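Local coordinates for CCHC-type domain-containing protein (PDB 7C4C), which probably acts as a 3'-5' RNA exonuclease, pairing an RNase D-type nuclease domain with zinc knuckles that bind nucleotides, at residues 100-105 and 121-126; 125-130 and 213-218; 142-147 and 193-198. All coordinates share one frame; numbering follows the deposited sequence.

Contact 1 of 3, residues 100-105 and 121-126; sequences FFDCRR and VLDLQV. With 5GP (guanosine-5'-monophosphate), chain P.
Phe100 and Asp123 face each other in a parallel bridge, with 4.8 Å between Phe100 CA and Asp123 CA. Two backbone bonds hold the strands together: Phe100 N donates to Leu122 O at 3.1 Å, and Phe100 O accepts from Leu124 N at 2.9 Å. Beside them the Phe100 ring leans on Val121, its CD1 lying 3.5 Å from Val121 CG1. The carboxylate of Asp123 serves the turn that follows strand 97-100. With CG anti to the backbone N (chi1 -178°), it reaches the backbone N-H groups of Asp102 and Cys103. Asp123 OD1 takes Asp102 N on its syn side at 2.6 Å, while Cys103 N meets Asp123 OD2 at 3.2 Å from well above the carboxylate plane, 63° out of it. Asp123 is also the N-cap of helix 124-136, although its capping bond from Gln125 N is weak. Strand 97-100, helix 104-114 and strand 121-123 form a beta-alpha-beta unit, and the contact ties the start of its crossover to the strand that completes it, at the edge of the nuclease sheet. The extended Gln125 side chain crosses Phe101 at about a right angle and then runs alongside Asp102. Its CB sits almost on the ring normal of Phe101, 3.7 Å from the centroid of that ring, in a CH-pi contact. Farther out, Gln125 NE2 donates to O2' of the bound GMP at 2.8 Å (151° at the hydrogen), and the same hydroxyl donates to Asp102 OD2, so the ribose is gripped from both segments. Arg141 and Ser142, bonded to Gln125 OE1 and NE2 respectively, fix the rotation of the amide. Asp102 is held side-on by Arg104 through NE and NH2, while Arg104 NH1 turns to Asp237 and the carbonyl of Pro240.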
loop_
_atom_site.group_PDB
_atom_site.type_symbol
_atom_site.label_atom_id
_atom_site.label_comp_id
_atom_site.label_asym_id
_atom_site.label_seq_id
_atom_site.Cartn_x
_atom_site.Cartn_y
_atom_site.Cartn_z
ATOM N N PHE A 100 -1.181 1.572 -12.512
ATOM C CA PHE A 100 -0.303 2.660 -12.116
ATOM C C PHE A 100 -0.352 2.791 -10.607
ATOM O O PHE A 100 -1.249 2.260 -9.945
ATOM C CB PHE A 100 -0.722 3.993 -12.769
ATOM C CG PHE A 100 -0.583 4.012 -14.267
ATOM C CD1 PHE A 100 -1.511 3.371 -15.069
ATOM C CD2 PHE A 100 0.477 4.684 -14.874
ATOM C CE1 PHE A 100 -1.387 3.377 -16.446
ATOM C CE2 PHE A 100 0.612 4.695 -16.256
ATOM C CZ PHE A 100 -0.328 4.032 -17.042
ATOM N N PHE A 101 0.628 3.510 -10.066
ATOM C CA PHE A 101 0.564 4.033 -8.704
ATOM C C PHE A 101 0.687 5.545 -8.834
ATOM O O PHE A 101 1.780 6.055 -9.106
ATOM C CB PHE A 101 1.661 3.451 -7.822
ATOM C CG PHE A 101 1.429 3.673 -6.352
ATOM C CD1 PHE A 101 0.643 2.790 -5.623
ATOM C CD2 PHE A 101 1.989 4.756 -5.702
ATOM C CE1 PHE A 101 0.429 2.985 -4.261
ATOM C CE2 PHE A 101 1.773 4.969 -4.320
ATOM C CZ PHE A 101 0.996 4.090 -3.605
ATOM N N ASP A 102 -0.431 6.256 -8.643
ATOM C CA ASP A 102 -0.564 7.677 -9.003
ATOM C C ASP A 102 -0.289 7.882 -10.489
ATOM O O ASP A 102 0.867 7.983 -10.904
ATOM C CB ASP A 102 0.354 8.608 -8.185
ATOM C CG ASP A 102 0.149 10.107 -8.548
ATOM O OD1 ASP A 102 -0.814 10.397 -9.295
ATOM O OD2 ASP A 102 0.865 11.002 -8.037
ATOM N N CYS A 103 -1.344 7.979 -11.287
ATOM C CA CYS A 103 -1.218 7.988 -12.737
ATOM C C CYS A 103 -1.198 9.385 -13.330
ATOM O O CYS A 103 -0.985 9.503 -14.539
ATOM C CB CYS A 103 -2.370 7.208 -13.377
ATOM S SG CYS A 103 -3.974 8.025 -13.234
ATOM N N ARG A 104 -1.405 10.428 -12.511
ATOM C CA ARG A 104 -1.717 11.776 -13.004
ATOM C C ARG A 104 -0.653 12.300 -13.966
ATOM O O ARG A 104 -0.932 12.581 -15.139
ATOM C CB ARG A 104 -1.883 12.737 -11.822
ATOM C CG ARG A 104 -3.191 12.556 -11.074
ATOM C CD ARG A 104 -3.210 13.325 -9.777
ATOM N NE ARG A 104 -2.151 12.891 -8.876
ATOM C CZ ARG A 104 -1.965 13.380 -7.653
ATOM N NH1 ARG A 104 -2.774 14.319 -7.175
ATOM N NH2 ARG A 104 -0.964 12.927 -6.904
ATOM N N ARG A 105 0.575 12.452 -13.483
ATOM C CA ARG A 105 1.618 13.000 -14.336
ATOM C C ARG A 105 2.061 12.008 -15.408
ATOM O O ARG A 105 2.449 12.424 -16.510
ATOM C CB ARG A 105 2.794 13.427 -13.479
ATOM C CG ARG A 105 2.352 14.130 -12.224
ATOM C CD ARG A 105 2.684 15.587 -12.263
ATOM N NE ARG A 105 1.917 16.338 -13.256
ATOM C CZ ARG A 105 0.780 16.982 -12.990
ATOM N NH1 ARG A 105 0.264 16.939 -11.763
ATOM N NH2 ARG A 105 0.161 17.671 -13.948
ATOM N N VAL A 121 -7.205 1.465 -17.401
ATOM C CA VAL A 121 -6.266 1.922 -16.383
ATOM C C VAL A 121 -6.884 1.714 -15.010
ATOM O O VAL A 121 -8.098 1.887 -14.837
ATOM C CB VAL A 121 -5.914 3.402 -16.615
ATOM C CG1 VAL A 121 -4.974 3.923 -15.551
ATOM C CG2 VAL A 121 -5.317 3.574 -18.009
ATOM N N LEU A 122 -6.047 1.349 -14.030
ATOM C CA LEU A 122 -6.458 1.238 -12.627
ATOM C C LEU A 122 -5.336 1.806 -11.768
ATOM O O LEU A 122 -4.206 1.305 -11.827
ATOM C CB LEU A 122 -6.744 -0.212 -12.242
ATOM C CG LEU A 122 -6.963 -0.432 -10.751
ATOM C CD1 LEU A 122 -8.311 0.138 -10.392
ATOM C CD2 LEU A 122 -6.906 -1.909 -10.373
ATOM N N ASP A 123 -5.627 2.854 -10.980
ATOM C CA ASP A 123 -4.594 3.513 -10.176
ATOM C C ASP A 123 -4.659 2.947 -8.755
ATOM O O ASP A 123 -5.664 3.119 -8.055
ATOM C CB ASP A 123 -4.775 5.033 -10.210
ATOM C CG ASP A 123 -3.680 5.789 -9.430
ATOM O OD1 ASP A 123 -2.750 5.141 -8.899
ATOM O OD2 ASP A 123 -3.709 7.044 -9.424
ATOM N N LEU A 124 -3.590 2.268 -8.315
ATOM C CA LEU A 124 -3.676 1.589 -7.015
ATOM C C LEU A 124 -3.508 2.534 -5.839
ATOM O O LEU A 124 -4.040 2.255 -4.759
ATOM C CB LEU A 124 -2.663 0.450 -6.887
ATOM C CG LEU A 124 -2.764 -0.610 -7.986
ATOM C CD1 LEU A 124 -1.518 -1.499 -7.975
ATOM C CD2 LEU A 124 -4.004 -1.421 -7.799
ATOM N N GLN A 125 -2.761 3.625 -5.999
ATOM C CA GLN A 125 -2.792 4.658 -4.971
ATOM C C GLN A 125 -4.213 5.149 -4.772
ATOM O O GLN A 125 -4.671 5.316 -3.635
ATOM C CB GLN A 125 -1.881 5.829 -5.343
ATOM C CG GLN A 125 -1.703 6.850 -4.228
ATOM C CD GLN A 125 -0.975 8.127 -4.661
ATOM O OE1 GLN A 125 -1.451 8.845 -5.533
ATOM N NE2 GLN A 125 0.164 8.425 -4.027
ATOM N N VAL A 126 -4.930 5.372 -5.874
ATOM C CA VAL A 126 -6.328 5.780 -5.780
ATOM C C VAL A 126 -7.148 4.654 -5.167
ATOM O O VAL A 126 -8.070 4.896 -4.379
ATOM C CB VAL A 126 -6.853 6.197 -7.173
ATOM C CG1 VAL A 126 -8.369 6.121 -7.250
ATOM C CG2 VAL A 126 -6.372 7.595 -7.515
HETATM P P 5GP P . 3.265 12.267 0.672
HETATM O O1P 5GP P . 2.384 12.206 1.901
HETATM O O2P 5GP P . 3.349 13.641 0.052
HETATM O O3P 5GP P . 4.602 11.573 0.805
HETATM O "O5'" 5GP P . 2.494 11.386 -0.414
HETATM C "C5'" 5GP P . 3.196 10.749 -1.476
HETATM C "C4'" 5GP P . 2.388 10.728 -2.753
HETATM O "O4'" 5GP P . 1.563 11.926 -2.832
HETATM C "C3'" 5GP P . 3.190 10.717 -4.054
HETATM O "O3'" 5GP P . 3.581 9.418 -4.474
HETATM C "C2'" 5GP P . 2.263 11.419 -5.037
HETATM O "O2'" 5GP P . 1.266 10.525 -5.513
HETATM C "C1'" 5GP P . 1.606 12.464 -4.135
HETATM N N9 5GP P . 2.386 13.724 -4.078
HETATM C C8 5GP P . 2.648 14.414 -2.951
HETATM N N7 5GP P . 3.385 15.511 -3.243
HETATM C C5 5GP P . 3.585 15.511 -4.578
HETATM C C6 5GP P . 4.254 16.374 -5.432
HETATM O O6 5GP P . 4.822 17.385 -4.963
HETATM N N1 5GP P . 4.285 16.114 -6.749
HETATM C C2 5GP P . 3.679 15.027 -7.258
HETATM N N2 5GP P . 3.717 14.772 -8.593
HETATM N N3 5GP P . 3.019 14.173 -6.445
HETATM C C4 5GP P . 2.954 14.391 -5.103
#

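Contact 2 of 3, residues 125-130 and 213-218; sequences QVFFTA and VAVERL. With 5GP (guanosine-5'-monophosphate), chain P.
Helices 125-130 and 213-218 cross with their N-to-C directions 121° apart, and the axes of these short segments approach to 9.8 Å. The backbones come nearest at Phe127 and Val215, whose CA atoms are 5.9 Å apart. No hydrogen bond spans the interface: this is apolar helix-helix packing remote from the metal site, the Val126 side chain lying about 13 Å from the bound manganese. Val215 is the residue most covered here, and its two methyls divide the work. CG1, anti to the backbone N (chi1 -175°), reaches toward the backbone of the other helix and stops 3.7 Å from Phe127 CA. CG2 branches to the aromatic side, where it rests over one face of the Phe127 ring, shifted toward the rim, 3.9 Å from the ring centroid and 18° off its normal. The same methyl meets Ala130, with Val215 CG2 4.1 Å from Ala130 CB. Val126 CG1 touches both Val215 CG1 and the fork of Leu218, lying 3.8 Å from Leu218 CD2. Leu218 is covered in turn by Trp247, Leu248 and Tyr251 of helix 245-251. Leu122 of strand 121-123 also packs on Val215, so helix 212-226 lies against both the edge strand and helix 124-136, which follows that strand, while Phe128, pointing the other way, meets helix 144-152.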
loop_
_atom_site.group_PDB
_atom_site.type_symbol
_atom_site.label_atom_id
_atom_site.label_comp_id
_atom_site.label_asym_id
_atom_site.label_seq_id
_atom_site.Cartn_x
_atom_site.Cartn_y
_atom_site.Cartn_z
ATOM N N GLN A 125 -2.761 3.625 -5.999
ATOM C CA GLN A 125 -2.792 4.658 -4.971
ATOM C C GLN A 125 -4.213 5.149 -4.772
ATOM O O GLN A 125 -4.671 5.316 -3.635
ATOM C CB GLN A 125 -1.881 5.829 -5.343
ATOM C CG GLN A 125 -1.703 6.850 -4.228
ATOM C CD GLN A 125 -0.975 8.127 -4.661
ATOM O OE1 GLN A 125 -1.451 8.845 -5.533
ATOM N NE2 GLN A 125 0.164 8.425 -4.027
ATOM N N VAL A 126 -4.930 5.372 -5.874
ATOM C CA VAL A 126 -6.328 5.780 -5.780
ATOM C C VAL A 126 -7.148 4.654 -5.167
ATOM O O VAL A 126 -8.070 4.896 -4.379
ATOM C CB VAL A 126 -6.853 6.197 -7.173
ATOM C CG1 VAL A 126 -8.369 6.121 -7.250
ATOM C CG2 VAL A 126 -6.372 7.595 -7.515
ATOM N N PHE A 127 -6.795 3.402 -5.481
ATOM C CA PHE A 127 -7.486 2.280 -4.861
ATOM C C PHE A 127 -7.333 2.321 -3.347
ATOM O O PHE A 127 -8.316 2.202 -2.604
ATOM C CB PHE A 127 -6.955 0.968 -5.423
ATOM C CG PHE A 127 -7.918 -0.171 -5.320
ATOM C CD1 PHE A 127 -8.863 -0.226 -4.313
ATOM C CD2 PHE A 127 -7.886 -1.187 -6.257
ATOM C CE1 PHE A 127 -9.757 -1.282 -4.238
ATOM C CE2 PHE A 127 -8.776 -2.247 -6.186
ATOM C CZ PHE A 127 -9.712 -2.294 -5.179
ATOM N N PHE A 128 -6.102 2.506 -2.872
ATOM C CA PHE A 128 -5.853 2.528 -1.439
ATOM C C PHE A 128 -6.613 3.663 -0.765
ATOM O O PHE A 128 -7.210 3.472 0.304
ATOM C CB PHE A 128 -4.351 2.654 -1.178
ATOM C CG PHE A 128 -3.978 2.525 0.267
ATOM C CD1 PHE A 128 -3.771 1.274 0.830
ATOM C CD2 PHE A 128 -3.837 3.661 1.071
ATOM C CE1 PHE A 128 -3.421 1.141 2.179
ATOM C CE2 PHE A 128 -3.486 3.538 2.423
ATOM C CZ PHE A 128 -3.287 2.274 2.976
ATOM N N THR A 129 -6.599 4.858 -1.364
ATOM C CA THR A 129 -7.379 5.953 -0.793
ATOM C C THR A 129 -8.868 5.641 -0.841
ATOM O O THR A 129 -9.611 6.007 0.073
ATOM C CB THR A 129 -7.080 7.267 -1.524
ATOM O OG1 THR A 129 -5.703 7.644 -1.310
ATOM C CG2 THR A 129 -8.009 8.380 -1.040
ATOM N N ALA A 130 -9.321 4.939 -1.877
ATOM C CA ALA A 130 -10.735 4.586 -1.940
ATOM C C ALA A 130 -11.132 3.745 -0.735
ATOM O O ALA A 130 -12.216 3.924 -0.170
ATOM C CB ALA A 130 -11.036 3.852 -3.242
ATOM N N VAL A 213 -14.218 -2.376 -10.000
ATOM C CA VAL A 213 -14.849 -1.677 -11.111
ATOM C C VAL A 213 -15.100 -0.221 -10.737
ATOM O O VAL A 213 -14.960 0.685 -11.568
ATOM C CB VAL A 213 -16.140 -2.410 -11.521
ATOM C CG1 VAL A 213 -17.144 -1.454 -12.118
ATOM C CG2 VAL A 213 -15.807 -3.485 -12.527
ATOM N N ALA A 214 -15.439 0.029 -9.474
ATOM C CA ALA A 214 -15.668 1.396 -9.030
ATOM C C ALA A 214 -14.379 2.209 -9.070
ATOM O O ALA A 214 -14.393 3.382 -9.463
ATOM C CB ALA A 214 -16.264 1.390 -7.619
ATOM N N VAL A 215 -13.256 1.602 -8.675
ATOM C CA VAL A 215 -11.979 2.295 -8.759
ATOM C C VAL A 215 -11.525 2.418 -10.206
ATOM O O VAL A 215 -10.864 3.397 -10.576
ATOM C CB VAL A 215 -10.932 1.577 -7.901
ATOM C CG1 VAL A 215 -9.626 2.379 -7.894
ATOM C CG2 VAL A 215 -11.468 1.398 -6.493
ATOM N N GLU A 216 -11.858 1.440 -11.049
ATOM C CA GLU A 216 -11.621 1.616 -12.477
ATOM C C GLU A 216 -12.371 2.838 -13.002
ATOM O O GLU A 216 -11.834 3.617 -13.799
ATOM C CB GLU A 216 -12.035 0.357 -13.241
ATOM C CG GLU A 216 -11.147 -0.868 -13.014
ATOM C CD GLU A 216 -11.610 -2.110 -13.810
ATOM O OE1 GLU A 216 -12.803 -2.174 -14.205
ATOM O OE2 GLU A 216 -10.773 -3.015 -14.049
ATOM N N ARG A 217 -13.608 3.037 -12.550
ATOM C CA ARG A 217 -14.375 4.181 -13.034
ATOM C C ARG A 217 -13.832 5.485 -12.461
ATOM O O ARG A 217 -13.827 6.516 -13.146
ATOM C CB ARG A 217 -15.860 4.009 -12.695
ATOM C CG ARG A 217 -16.510 2.764 -13.314
ATOM C CD ARG A 217 -18.048 2.831 -13.321
ATOM N NE ARG A 217 -18.597 3.282 -12.043
ATOM C CZ ARG A 217 -18.977 2.479 -11.047
ATOM N NH1 ARG A 217 -18.880 1.162 -11.174
ATOM N NH2 ARG A 217 -19.459 2.994 -9.919
ATOM N N LEU A 218 -13.342 5.460 -11.220
ATOM C CA LEU A 218 -12.750 6.666 -10.670
ATOM C C LEU A 218 -11.438 6.997 -11.378
ATOM O O LEU A 218 -11.209 8.151 -11.767
ATOM C CB LEU A 218 -12.569 6.501 -9.162
ATOM C CG LEU A 218 -11.764 7.540 -8.392
ATOM C CD1 LEU A 218 -12.266 8.915 -8.717
ATOM C CD2 LEU A 218 -11.922 7.277 -6.905
HETATM P P 5GP P . 3.265 12.267 0.672
HETATM O O1P 5GP P . 2.384 12.206 1.901
HETATM O O2P 5GP P . 3.349 13.641 0.052
HETATM O O3P 5GP P . 4.602 11.573 0.805
HETATM O "O5'" 5GP P . 2.494 11.386 -0.414
HETATM C "C5'" 5GP P . 3.196 10.749 -1.476
HETATM C "C4'" 5GP P . 2.388 10.728 -2.753
HETATM O "O4'" 5GP P . 1.563 11.926 -2.832
HETATM C "C3'" 5GP P . 3.190 10.717 -4.054
HETATM O "O3'" 5GP P . 3.581 9.418 -4.474
HETATM C "C2'" 5GP P . 2.263 11.419 -5.037
HETATM O "O2'" 5GP P . 1.266 10.525 -5.513
HETATM C "C1'" 5GP P . 1.606 12.464 -4.135
HETATM N N9 5GP P . 2.386 13.724 -4.078
HETATM C C8 5GP P . 2.648 14.414 -2.951
HETATM N N7 5GP P . 3.385 15.511 -3.243
HETATM C C5 5GP P . 3.585 15.511 -4.578
HETATM C C6 5GP P . 4.254 16.374 -5.432
HETATM O O6 5GP P . 4.822 17.385 -4.963
HETATM N N1 5GP P . 4.285 16.114 -6.749
HETATM C C2 5GP P . 3.679 15.027 -7.258
HETATM N N2 5GP P . 3.717 14.772 -8.593
HETATM N N3 5GP P . 3.019 14.173 -6.445
HETATM C C4 5GP P . 2.954 14.391 -5.103
#

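Contact 3 of 3, residues 142-147 and 193-198; sequences SGMGYV and RHILLL. With ZN (zinc ion), chain E.
Met144, modelled as selenomethionine, laps over the base of His194 and onto Ile195. CG extends anti to the backbone N (chi1 178°), after which the chain bends twice and carries the end methyl to helix 182-202. There Met144 CE lies 3.8 Å from His194 CB and 3.7 Å from Ile195 CG1, and the selenium packs more loosely on Leu198. One turn later Val147 continues the line, crossing Leu198 at about a right angle, with Val147 CG1 3.8 Å from Leu198 CD2. Leu198 thus touches both Met144 and Val147 of helix 144-152, a helix that begins directly after its N-cap residue, Gly143. Phe101 touches both Met144 and Val147, and Leu124 packs on Ile195. Met144 CG also meets the His194 ring obliquely, near ND1, while His194 NE2 binds a zinc ion at 2.2 Å, which Glu158 and a water also ligate; that water accepts a bond from Arg193 NH1. With no hydrogen bond between the segments, their union rests on apolar packing made at CB and along the ring of His194, whereas NE2 is the atom that takes the metal: packing and zinc binding use different parts of one residue.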
loop_
_atom_site.group_PDB
_atom_site.type_symbol
_atom_site.label_atom_id
_atom_site.label_comp_id
_atom_site.label_asym_id
_atom_site.label_seq_id
_atom_site.Cartn_x
_atom_site.Cartn_y
_atom_site.Cartn_z
ATOM N N SER A 142 -1.309 8.126 -0.095
ATOM C CA SER A 142 -0.125 7.598 0.567
ATOM C C SER A 142 0.934 7.274 -0.474
ATOM O O SER A 142 0.616 6.918 -1.613
ATOM C CB SER A 142 -0.437 6.326 1.362
ATOM O OG SER A 142 -1.441 6.566 2.322
ATOM N N GLY A 143 2.194 7.376 -0.063
ATOM C CA GLY A 143 3.282 6.969 -0.924
ATOM C C GLY A 143 3.395 5.466 -0.986
ATOM O O GLY A 143 2.795 4.744 -0.189
HETATM N N MSE A 144 4.163 4.994 -1.966
HETATM C CA MSE A 144 4.343 3.565 -2.184
HETATM C C MSE A 144 4.979 2.923 -0.957
HETATM O O MSE A 144 4.578 1.832 -0.540
HETATM C CB MSE A 144 5.198 3.302 -3.433
HETATM C CG MSE A 144 5.474 1.816 -3.707
HETATM SE SE MSE A 144 3.847 0.666 -3.756
HETATM C CE MSE A 144 3.521 0.748 -5.691
ATOM N N GLY A 145 5.976 3.604 -0.385
ATOM C CA GLY A 145 6.578 3.116 0.844
ATOM C C GLY A 145 5.543 2.780 1.902
ATOM O O GLY A 145 5.506 1.659 2.416
ATOM N N TYR A 146 4.661 3.740 2.216
ATOM C CA TYR A 146 3.632 3.503 3.227
ATOM C C TYR A 146 2.706 2.355 2.838
ATOM O O TYR A 146 2.353 1.521 3.679
ATOM C CB TYR A 146 2.811 4.774 3.470
ATOM C CG TYR A 146 1.738 4.587 4.530
ATOM C CD1 TYR A 146 0.479 4.114 4.195
ATOM C CD2 TYR A 146 1.996 4.873 5.860
ATOM C CE1 TYR A 146 -0.488 3.920 5.152
ATOM C CE2 TYR A 146 1.039 4.690 6.825
ATOM C CZ TYR A 146 -0.210 4.212 6.469
ATOM O OH TYR A 146 -1.186 4.027 7.432
ATOM N N VAL A 147 2.250 2.330 1.581
ATOM C CA VAL A 147 1.216 1.368 1.192
ATOM C C VAL A 147 1.772 -0.052 1.218
ATOM O O VAL A 147 1.106 -0.985 1.684
ATOM C CB VAL A 147 0.629 1.719 -0.195
ATOM C CG1 VAL A 147 -0.339 0.639 -0.646
ATOM C CG2 VAL A 147 -0.094 3.067 -0.176
ATOM N N ARG A 193 7.683 -3.549 -10.142
ATOM C CA ARG A 193 7.552 -4.736 -9.295
ATOM C C ARG A 193 6.630 -4.475 -8.113
ATOM O O ARG A 193 5.834 -5.343 -7.736
ATOM C CB ARG A 193 8.915 -5.192 -8.760
ATOM C CG ARG A 193 9.853 -5.811 -9.759
ATOM C CD ARG A 193 10.974 -6.593 -9.060
ATOM N NE ARG A 193 12.110 -6.752 -9.960
ATOM C CZ ARG A 193 13.221 -6.014 -9.904
ATOM N NH1 ARG A 193 13.362 -5.077 -8.968
ATOM N NH2 ARG A 193 14.194 -6.217 -10.789
ATOM N N HIS A 194 6.755 -3.305 -7.481
ATOM C CA HIS A 194 5.903 -3.023 -6.332
ATOM C C HIS A 194 4.452 -2.902 -6.757
ATOM O O HIS A 194 3.552 -3.313 -6.019
ATOM C CB HIS A 194 6.337 -1.739 -5.632
ATOM C CG HIS A 194 7.734 -1.773 -5.101
ATOM N ND1 HIS A 194 8.530 -0.648 -5.043
ATOM C CD2 HIS A 194 8.466 -2.783 -4.572
ATOM C CE1 HIS A 194 9.698 -0.966 -4.514
ATOM N NE2 HIS A 194 9.685 -2.255 -4.221
ATOM N N ILE A 195 4.211 -2.336 -7.941
ATOM C CA ILE A 195 2.840 -2.105 -8.396
ATOM C C ILE A 195 2.136 -3.425 -8.650
ATOM O O ILE A 195 1.012 -3.645 -8.185
ATOM C CB ILE A 195 2.831 -1.212 -9.651
ATOM C CG1 ILE A 195 3.321 0.203 -9.296
ATOM C CG2 ILE A 195 1.430 -1.210 -10.321
ATOM C CD1 ILE A 195 3.500 1.106 -10.521
ATOM N N LEU A 196 2.781 -4.329 -9.387
ATOM C CA LEU A 196 2.150 -5.617 -9.667
ATOM C C LEU A 196 1.976 -6.431 -8.390
ATOM O O LEU A 196 0.921 -7.048 -8.175
ATOM C CB LEU A 196 2.973 -6.391 -10.699
ATOM C CG LEU A 196 2.371 -7.711 -11.184
ATOM C CD1 LEU A 196 1.178 -7.432 -12.101
ATOM C CD2 LEU A 196 3.421 -8.538 -11.912
ATOM N N LEU A 197 2.998 -6.450 -7.530
ATOM C CA LEU A 197 2.854 -7.151 -6.259
ATOM C C LEU A 197 1.664 -6.604 -5.497
ATOM O O LEU A 197 0.873 -7.364 -4.926
ATOM C CB LEU A 197 4.141 -7.023 -5.435
ATOM C CG LEU A 197 4.261 -7.605 -4.025
ATOM C CD1 LEU A 197 5.726 -7.779 -3.664
ATOM C CD2 LEU A 197 3.656 -6.690 -3.022
ATOM N N LEU A 198 1.506 -5.285 -5.500
ATOM C CA LEU A 198 0.417 -4.676 -4.747
ATOM C C LEU A 198 -0.938 -5.081 -5.313
ATOM O O LEU A 198 -1.878 -5.338 -4.549
ATOM C CB LEU A 198 0.584 -3.162 -4.738
ATOM C CG LEU A 198 -0.401 -2.411 -3.861
ATOM C CD1 LEU A 198 -0.190 -2.796 -2.387
ATOM C CD2 LEU A 198 -0.241 -0.910 -4.080
HETATM ZN ZN ZN E . 11.698 -3.253 -4.415
HETATM O O HOH W 1 11.925 -4.910 -6.062
#

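In the fold
Contact 1 comes first along the chain and closes a short loop: after residues 100-105, helix 104-114 carries the chain round to strand 121-123, within a single beta-alpha-beta unit. Contact 2 follows in series, overlapping contact 1 at Gln125 and Val126, and closes only at 213-218. Contact 3, between 142-147 and 193-198, opens and closes within that longer excursion and is thus nested in contact 2. Helix 124-136 is shared by contacts 1 and 2: contact 2 sets helix 212-226 against it, while its Phe128 packs on Val147 of contact 3. The Gln125-Ser142 bond and Phe101 against Met144 join contact 1 to contact 3 beside the bound GMP.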